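Local coordinates for epimerase domain-containing protein (Bacillus cereus HuA2-4, PDB 6ZLK) that interconverts UDP-glucuronic acid and UDP-galacturonic acid as an NAD-dependent 4-epimerase of the short-chain dehydrogenase/reductase type, at residues G86-W91 / P274-Q279; L229-N234 / T289-S294. All blocks are in the same frame, centred on the assembly; numbering follows the deposited sequence.

Contact 1 of 2, residues G86-W91 / P274-Q279; sequences GVRTSW and PGEPKQ. With UGB ((2S,3R,4S,5R,6R)-6-[[[(2R,3S,4R,5R)-5-(2,4-dioxopyrimidin-1-yl)-3,4-dihydroxy-oxolan-2-yl]methoxy-hydroxy-phosphoryl]oxy-hydroxy-phosphoryl]oxy-3,4,5-trihydroxy-oxane-2-carboxylic acid), chain G.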
loop_
_atom_site.group_PDB
_atom_site.type_symbol
_atom_site.label_atom_id
_atom_site.label_comp_id
_atom_site.label_asym_id
_atom_site.label_seq_id
_atom_site.Cartn_x
_atom_site.Cartn_y
_atom_site.Cartn_z
ATOM N N GLY A 86 -4.364 1.898 -14.784
ATOM C CA GLY A 86 -5.773 2.129 -15.154
ATOM C C GLY A 86 -6.545 2.402 -13.887
ATOM O O GLY A 86 -6.840 1.434 -13.107
ATOM N N VAL A 87 -6.799 3.682 -13.657
ATOM C CA VAL A 87 -7.502 4.155 -12.452
ATOM C C VAL A 87 -8.893 3.502 -12.448
ATOM O O VAL A 87 -9.382 3.126 -11.410
ATOM C CB VAL A 87 -7.533 5.694 -12.459
ATOM C CG1 VAL A 87 -8.519 6.268 -11.461
ATOM C CG2 VAL A 87 -6.135 6.278 -12.271
ATOM N N ARG A 88 -9.554 3.437 -13.600
ATOM C CA ARG A 88 -11.026 3.275 -13.612
ATOM C C ARG A 88 -11.405 1.799 -13.542
ATOM O O ARG A 88 -12.598 1.503 -13.327
ATOM C CB ARG A 88 -11.588 3.964 -14.865
ATOM C CG ARG A 88 -11.416 5.478 -14.823
ATOM C CD ARG A 88 -11.938 6.173 -16.086
ATOM N NE ARG A 88 -11.166 5.893 -17.287
ATOM C CZ ARG A 88 -10.018 6.496 -17.615
ATOM N NH1 ARG A 88 -9.380 6.168 -18.732
ATOM N NH2 ARG A 88 -9.533 7.441 -16.821
ATOM N N THR A 89 -10.487 0.876 -13.789
ATOM C CA THR A 89 -10.779 -0.575 -13.857
ATOM C C THR A 89 -10.131 -1.325 -12.694
ATOM O O THR A 89 -9.789 -2.482 -12.875
ATOM C CB THR A 89 -10.318 -1.121 -15.210
ATOM O OG1 THR A 89 -8.910 -0.877 -15.305
ATOM C CG2 THR A 89 -11.079 -0.464 -16.340
ATOM N N SER A 90 -9.983 -0.695 -11.514
ATOM C CA SER A 90 -9.234 -1.277 -10.365
ATOM C C SER A 90 -10.209 -1.666 -9.251
ATOM O O SER A 90 -9.725 -1.987 -8.130
ATOM C CB SER A 90 -8.144 -0.337 -9.834
ATOM O OG SER A 90 -8.616 0.940 -9.423
ATOM N N TRP A 91 -11.505 -1.757 -9.543
ATOM C CA TRP A 91 -12.567 -2.036 -8.534
ATOM C C TRP A 91 -12.924 -3.509 -8.503
ATOM O O TRP A 91 -12.676 -4.225 -9.483
ATOM C CB TRP A 91 -13.817 -1.182 -8.771
ATOM C CG TRP A 91 -13.543 0.275 -8.785
ATOM C CD1 TRP A 91 -13.474 1.054 -9.896
ATOM C CD2 TRP A 91 -13.332 1.148 -7.669
ATOM N NE1 TRP A 91 -13.149 2.327 -9.543
ATOM C CE2 TRP A 91 -13.052 2.424 -8.189
ATOM C CE3 TRP A 91 -13.317 0.982 -6.286
ATOM C CZ2 TRP A 91 -12.851 3.532 -7.383
ATOM C CZ3 TRP A 91 -13.073 2.066 -5.488
ATOM C CH2 TRP A 91 -12.868 3.338 -6.035
ATOM N N PRO A 274 -15.904 6.671 -10.309
ATOM C CA PRO A 274 -15.220 6.777 -9.027
ATOM C C PRO A 274 -13.707 6.596 -9.175
ATOM O O PRO A 274 -13.222 5.918 -10.074
ATOM C CB PRO A 274 -15.792 5.656 -8.143
ATOM C CG PRO A 274 -16.591 4.775 -9.054
ATOM C CD PRO A 274 -16.848 5.545 -10.334
ATOM N N GLY A 275 -12.973 7.223 -8.272
ATOM C CA GLY A 275 -11.521 6.995 -8.205
ATOM C C GLY A 275 -10.711 8.055 -8.905
ATOM O O GLY A 275 -9.494 7.966 -8.822
ATOM N N GLU A 276 -11.343 9.004 -9.588
ATOM C CA GLU A 276 -10.550 9.932 -10.440
ATOM C C GLU A 276 -10.581 11.301 -9.808
ATOM O O GLU A 276 -11.658 11.808 -9.487
ATOM C CB GLU A 276 -11.140 10.064 -11.823
ATOM C CG GLU A 276 -11.368 8.768 -12.518
ATOM C CD GLU A 276 -11.425 9.031 -14.008
ATOM O OE1 GLU A 276 -12.511 9.456 -14.493
ATOM O OE2 GLU A 276 -10.398 8.818 -14.643
ATOM N N PRO A 277 -9.417 11.970 -9.659
ATOM C CA PRO A 277 -9.392 13.344 -9.196
ATOM C C PRO A 277 -9.901 14.321 -10.267
ATOM O O PRO A 277 -9.820 14.039 -11.473
ATOM C CB PRO A 277 -7.893 13.595 -8.958
ATOM C CG PRO A 277 -7.217 12.708 -9.969
ATOM C CD PRO A 277 -8.064 11.451 -10.002
ATOM N N LYS A 278 -10.378 15.479 -9.829
ATOM C CA LYS A 278 -10.849 16.563 -10.719
ATOM C C LYS A 278 -9.662 17.229 -11.399
ATOM O O LYS A 278 -9.805 17.791 -12.474
ATOM C CB LYS A 278 -11.641 17.609 -9.930
ATOM C CG LYS A 278 -13.025 17.124 -9.513
ATOM C CD LYS A 278 -13.787 18.127 -8.651
ATOM C CE LYS A 278 -14.178 19.394 -9.393
ATOM N NZ LYS A 278 -14.405 20.537 -8.467
ATOM N N GLN A 279 -8.506 17.211 -10.762
ATOM C CA GLN A 279 -7.324 17.940 -11.258
ATOM C C GLN A 279 -6.062 17.161 -10.889
ATOM O O GLN A 279 -5.959 16.661 -9.739
ATOM C CB GLN A 279 -7.276 19.310 -10.568
ATOM C CG GLN A 279 -5.974 20.063 -10.760
ATOM C CD GLN A 279 -6.043 21.403 -10.067
ATOM O OE1 GLN A 279 -5.434 21.625 -9.019
ATOM N NE2 GLN A 279 -6.887 22.280 -10.609
HETATM N N1 UGB G . -11.651 10.286 -19.786
HETATM C C2 UGB G . -12.746 10.706 -20.522
HETATM O O2 UGB G . -13.327 11.766 -20.319
HETATM N N3 UGB G . -13.118 9.845 -21.514
HETATM C C4 UGB G . -12.540 8.632 -21.830
HETATM O O4 UGB G . -13.011 7.966 -22.751
HETATM C C5 UGB G . -11.424 8.262 -21.006
HETATM C C6 UGB G . -11.033 9.088 -20.031
HETATM P PA UGB G . -6.554 9.159 -18.948
HETATM P PB UGB G . -5.703 9.308 -16.159
HETATM O "O'P" UGB G . -3.531 4.558 -16.125
HETATM O "O'Q" UGB G . -1.451 4.815 -16.048
HETATM C "C1'" UGB G . -4.163 8.273 -14.329
HETATM O O1A UGB G . -5.979 9.925 -20.086
HETATM O O1B UGB G . -6.570 8.139 -15.825
HETATM C C1D UGB G . -11.159 11.182 -18.737
HETATM C "C2'" UGB G . -3.028 8.990 -13.627
HETATM O "O2'" UGB G . -3.327 10.385 -13.559
HETATM O O2A UGB G . -6.945 7.737 -19.115
HETATM O O2B UGB G . -6.086 10.675 -15.733
HETATM C C2D UGB G . -10.807 10.418 -17.467
HETATM O O2D UGB G . -12.004 10.213 -16.740
HETATM C "C3'" UGB G . -1.751 8.737 -14.399
HETATM O "O3'" UGB G . -0.658 9.379 -13.730
HETATM O O3A UGB G . -5.505 9.259 -17.745
HETATM O O3B UGB G . -4.258 8.957 -15.578
HETATM C C3D UGB G . -9.792 11.372 -16.830
HETATM O O3D UGB G . -10.455 12.379 -16.081
HETATM C "C4'" UGB G . -1.563 7.230 -14.589
HETATM O "O4'" UGB G . -1.543 6.547 -13.330
HETATM C C4D UGB G . -9.075 11.990 -18.041
HETATM O O4D UGB G . -9.955 11.772 -19.171
HETATM C "C5'" UGB G . -2.752 6.699 -15.393
HETATM O "O5'" UGB G . -3.890 6.889 -14.549
HETATM C C5D UGB G . -7.713 11.426 -18.347
HETATM O O5D UGB G . -7.800 9.986 -18.365
HETATM C "C6'" UGB G . -2.571 5.249 -15.874
#
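The UDP-sugar pocket of this extended short-chain dehydrogenase/reductase fold is closed on one side by Arg88 and Glu276. Arg88 comes from the loop after strand 77-80, and Glu276 from the loop after strand 267-270. Their side chains form a salt bridge, with Arg88 NH2 2.7 Å from Glu276 OE2. The N-H points at the oxygen at 152°. OE2 lies close to the guanidinium plane. The nitrogen reaches it from the syn side but well out of the carboxylate plane, as the two flat groups are turned 65° against each other. The Arg88 chain bends at chi3 (-68°), which turns the guanidinium toward the nucleotide. There NH1 gives a nearly straight bond to UGB O2A, an alpha-phosphate oxygen, at 2.9 Å. NH2 adds weak bonds to UGB O2A, O5D and O1B. UGB C6 of the uracil lies over one face of the same group, toward its rim. The diphosphate and the Glu276 carboxylate thus share one arginine. Glu276 OE1 is also modelled beside the ribose O2D of UGB, at a distance too short to be sure of. Val87, the residue before Arg88, splits its branches: CG2 lies 3.3 Å from UGB O5' of the sugar, and CG1 rests on Gly275 O. Three residues on from Arg88, Trp91 turns the edge of its indole to Pro274 and Gly275. The ring also packs edge-to-face with Phe167 of the second subunit, so the dimer interface adjoins this pocket wall. Trp91 CZ2 lies 3.7 Å from Pro274 CB.

Contact 2 of 2, residues L229-N234 / T289-S294; sequences LETKKN and TLLQYS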
loop_
_atom_site.group_PDB
_atom_site.type_symbol
_atom_site.label_atom_id
_atom_site.label_comp_id
_atom_site.label_asym_id
_atom_site.label_seq_id
_atom_site.Cartn_x
_atom_site.Cartn_y
_atom_site.Cartn_z
ATOM N N LEU A 229 18.866 8.246 -15.014
ATOM C CA LEU A 229 20.057 7.420 -15.147
ATOM C C LEU A 229 21.277 8.320 -15.304
ATOM O O LEU A 229 22.295 8.033 -14.609
ATOM C CB LEU A 229 19.882 6.529 -16.365
ATOM C CG LEU A 229 21.057 5.631 -16.715
ATOM C CD1 LEU A 229 21.521 4.879 -15.479
ATOM C CD2 LEU A 229 20.678 4.674 -17.820
ATOM N N GLU A 230 21.196 9.347 -16.154
ATOM C CA GLU A 230 22.402 10.074 -16.626
ATOM C C GLU A 230 22.779 11.293 -15.784
ATOM O O GLU A 230 23.916 11.798 -15.972
ATOM C CB GLU A 230 22.220 10.522 -18.063
ATOM C CG GLU A 230 22.072 9.333 -18.958
ATOM C CD GLU A 230 21.941 9.616 -20.441
ATOM O OE1 GLU A 230 21.659 10.755 -20.823
ATOM O OE2 GLU A 230 22.088 8.638 -21.227
ATOM N N THR A 231 21.952 11.709 -14.845
ATOM C CA THR A 231 22.265 12.935 -14.072
ATOM C C THR A 231 23.568 12.702 -13.297
ATOM O O THR A 231 23.813 11.563 -12.798
ATOM C CB THR A 231 21.126 13.307 -13.114
ATOM O OG1 THR A 231 21.543 14.503 -12.437
ATOM C CG2 THR A 231 20.839 12.261 -12.069
ATOM N N LYS A 232 24.298 13.787 -13.078
ATOM C CA LYS A 232 25.500 13.773 -12.205
ATOM C C LYS A 232 25.119 13.956 -10.734
ATOM O O LYS A 232 25.989 13.671 -9.868
ATOM C CB LYS A 232 26.467 14.856 -12.694
ATOM C CG LYS A 232 27.097 14.539 -14.049
ATOM C CD LYS A 232 27.514 13.077 -14.148
ATOM C CE LYS A 232 28.368 12.746 -15.359
ATOM N NZ LYS A 232 28.535 11.282 -15.497
ATOM N N LYS A 233 23.886 14.365 -10.440
ATOM C CA LYS A 233 23.437 14.626 -9.058
ATOM C C LYS A 233 23.193 13.285 -8.360
ATOM O O LYS A 233 22.845 12.322 -9.045
ATOM C CB LYS A 233 22.207 15.524 -9.064
ATOM C CG LYS A 233 22.454 16.940 -9.557
ATOM C CD LYS A 233 21.892 17.986 -8.617
ATOM C CE LYS A 233 22.469 19.367 -8.825
ATOM N NZ LYS A 233 22.906 19.568 -10.226
ATOM N N ASN A 234 23.424 13.209 -7.051
ATOM C CA ASN A 234 23.039 12.033 -6.242
ATOM C C ASN A 234 21.534 12.154 -6.000
ATOM O O ASN A 234 21.116 13.040 -5.253
ATOM C CB ASN A 234 23.831 11.857 -4.945
ATOM C CG ASN A 234 23.605 10.463 -4.389
ATOM O OD1 ASN A 234 22.477 10.015 -4.277
ATOM N ND2 ASN A 234 24.669 9.748 -4.064
ATOM N N THR A 289 15.822 20.732 -10.763
ATOM C CA THR A 289 17.034 20.769 -9.920
ATOM C C THR A 289 17.867 19.507 -10.138
ATOM O O THR A 289 19.064 19.633 -10.409
ATOM C CB THR A 289 16.712 20.904 -8.441
ATOM O OG1 THR A 289 15.920 22.075 -8.234
ATOM C CG2 THR A 289 17.961 20.948 -7.588
ATOM N N LEU A 290 17.265 18.330 -10.025
ATOM C CA LEU A 290 18.041 17.068 -9.968
ATOM C C LEU A 290 18.342 16.491 -11.337
ATOM O O LEU A 290 19.377 15.827 -11.403
ATOM C CB LEU A 290 17.299 16.058 -9.118
ATOM C CG LEU A 290 17.071 16.465 -7.678
ATOM C CD1 LEU A 290 16.269 15.412 -6.981
ATOM C CD2 LEU A 290 18.370 16.683 -6.936
ATOM N N LEU A 291 17.475 16.751 -12.330
ATOM C CA LEU A 291 17.560 16.067 -13.642
ATOM C C LEU A 291 17.763 17.072 -14.769
ATOM O O LEU A 291 17.903 16.616 -15.892
ATOM C CB LEU A 291 16.312 15.252 -13.924
ATOM C CG LEU A 291 15.870 14.303 -12.821
ATOM C CD1 LEU A 291 14.605 13.607 -13.260
ATOM C CD2 LEU A 291 16.972 13.312 -12.452
ATOM N N GLN A 292 17.752 18.377 -14.498
ATOM C CA GLN A 292 17.701 19.396 -15.562
ATOM C C GLN A 292 16.508 19.096 -16.474
ATOM O O GLN A 292 16.538 19.391 -17.651
ATOM C CB GLN A 292 19.048 19.500 -16.280
ATOM C CG GLN A 292 20.148 20.029 -15.377
ATOM C CD GLN A 292 21.366 20.293 -16.228
ATOM O OE1 GLN A 292 22.132 19.380 -16.533
ATOM N NE2 GLN A 292 21.501 21.527 -16.692
ATOM N N TYR A 293 15.420 18.595 -15.893
ATOM C CA TYR A 293 14.178 18.314 -16.647
ATOM C C TYR A 293 13.478 19.609 -16.996
ATOM O O TYR A 293 13.211 20.474 -16.152
ATOM C CB TYR A 293 13.279 17.402 -15.816
ATOM C CG TYR A 293 11.999 17.053 -16.524
ATOM C CD1 TYR A 293 12.044 16.291 -17.680
ATOM C CD2 TYR A 293 10.770 17.448 -16.020
ATOM C CE1 TYR A 293 10.880 16.011 -18.366
ATOM C CE2 TYR A 293 9.597 17.143 -16.693
ATOM C CZ TYR A 293 9.665 16.367 -17.824
ATOM O OH TYR A 293 8.505 16.034 -18.469
ATOM N N SER A 294 13.048 19.699 -18.229
ATOM C CA SER A 294 12.183 20.808 -18.665
ATOM C C SER A 294 11.355 20.288 -19.822
ATOM O O SER A 294 11.923 19.946 -20.850
ATOM C CB SER A 294 13.032 22.006 -19.039
ATOM O OG SER A 294 12.235 23.002 -19.670
HETATM O O HOH W 1 21.377 17.143 -14.346
#
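Thr231 meets the end of helix 285-291 just where its own helix, 218-230, stops. Leu229 and Glu230 are the last residues of that helix. Leu229 points away from the other segment and packs on Val77 and Tyr79 of strand 77-80. Thr231 is the first residue to leave helical angles, and its side chain faces the neighbouring helix. Its hydroxyl is set anti to the backbone N (chi1 -180°), which brings OG1 to the Leu290 carbonyl. Thr231 OG1 donates to Leu290 O at 2.7 Å. The C=O...OG1 angle is 161°, so the hydroxyl meets the carbonyl almost end-on. OG1 also accepts from Lys233 N at 3.1 Å, with a nearly straight N-H at 165°. A water donates to Thr231 OG1 and to Gln292 OE1, bridging the two segments. One hydroxyl therefore takes part in three hydrogen bonds, which should fix its rotation. The methyl of Thr231 points another way: CG2 lies 4.0 Å from Leu291 CD2, and these two side chains cross at a slant. Leu291 itself is buried against Ile240, Ile242 and Ala227. Lys233 then lays its aliphatic chain over the helix end. Its CB is 3.7 Å from Leu290 O, and its CD meets Leu290 CD2 at 4.1 Å, the two side chains crossing at about a right angle. Its NZ stays 3.8 Å from Thr289 O, so the part in contact is mainly hydrocarbon. Gln292 is the first residue to leave the second helix, with positive phi. The arrangement is an ST turn after a helix C-terminus, its threonine bonded to a carbonyl in the last turn of a second helix.

In the fold
Contact 1 is partly buried and lines the substrate pocket. Contact 2 is a surface contact on the opposite side of the chain's centre. Their centres are about 31 Å apart and their nearest atoms about 16 Å, so they do not touch. Each joins segments far apart in sequence, and their segments alternate along the chain. Segment 274-279 lies in the loop leading to helix 285-291, and 289-294 takes in the end of that helix. The chemistry differs with place. Contact 1 relies on charge shared with a ligand and adjoins the second subunit. Contact 2 uses a neutral hydroxyl, a water and aliphatic packing within one chain.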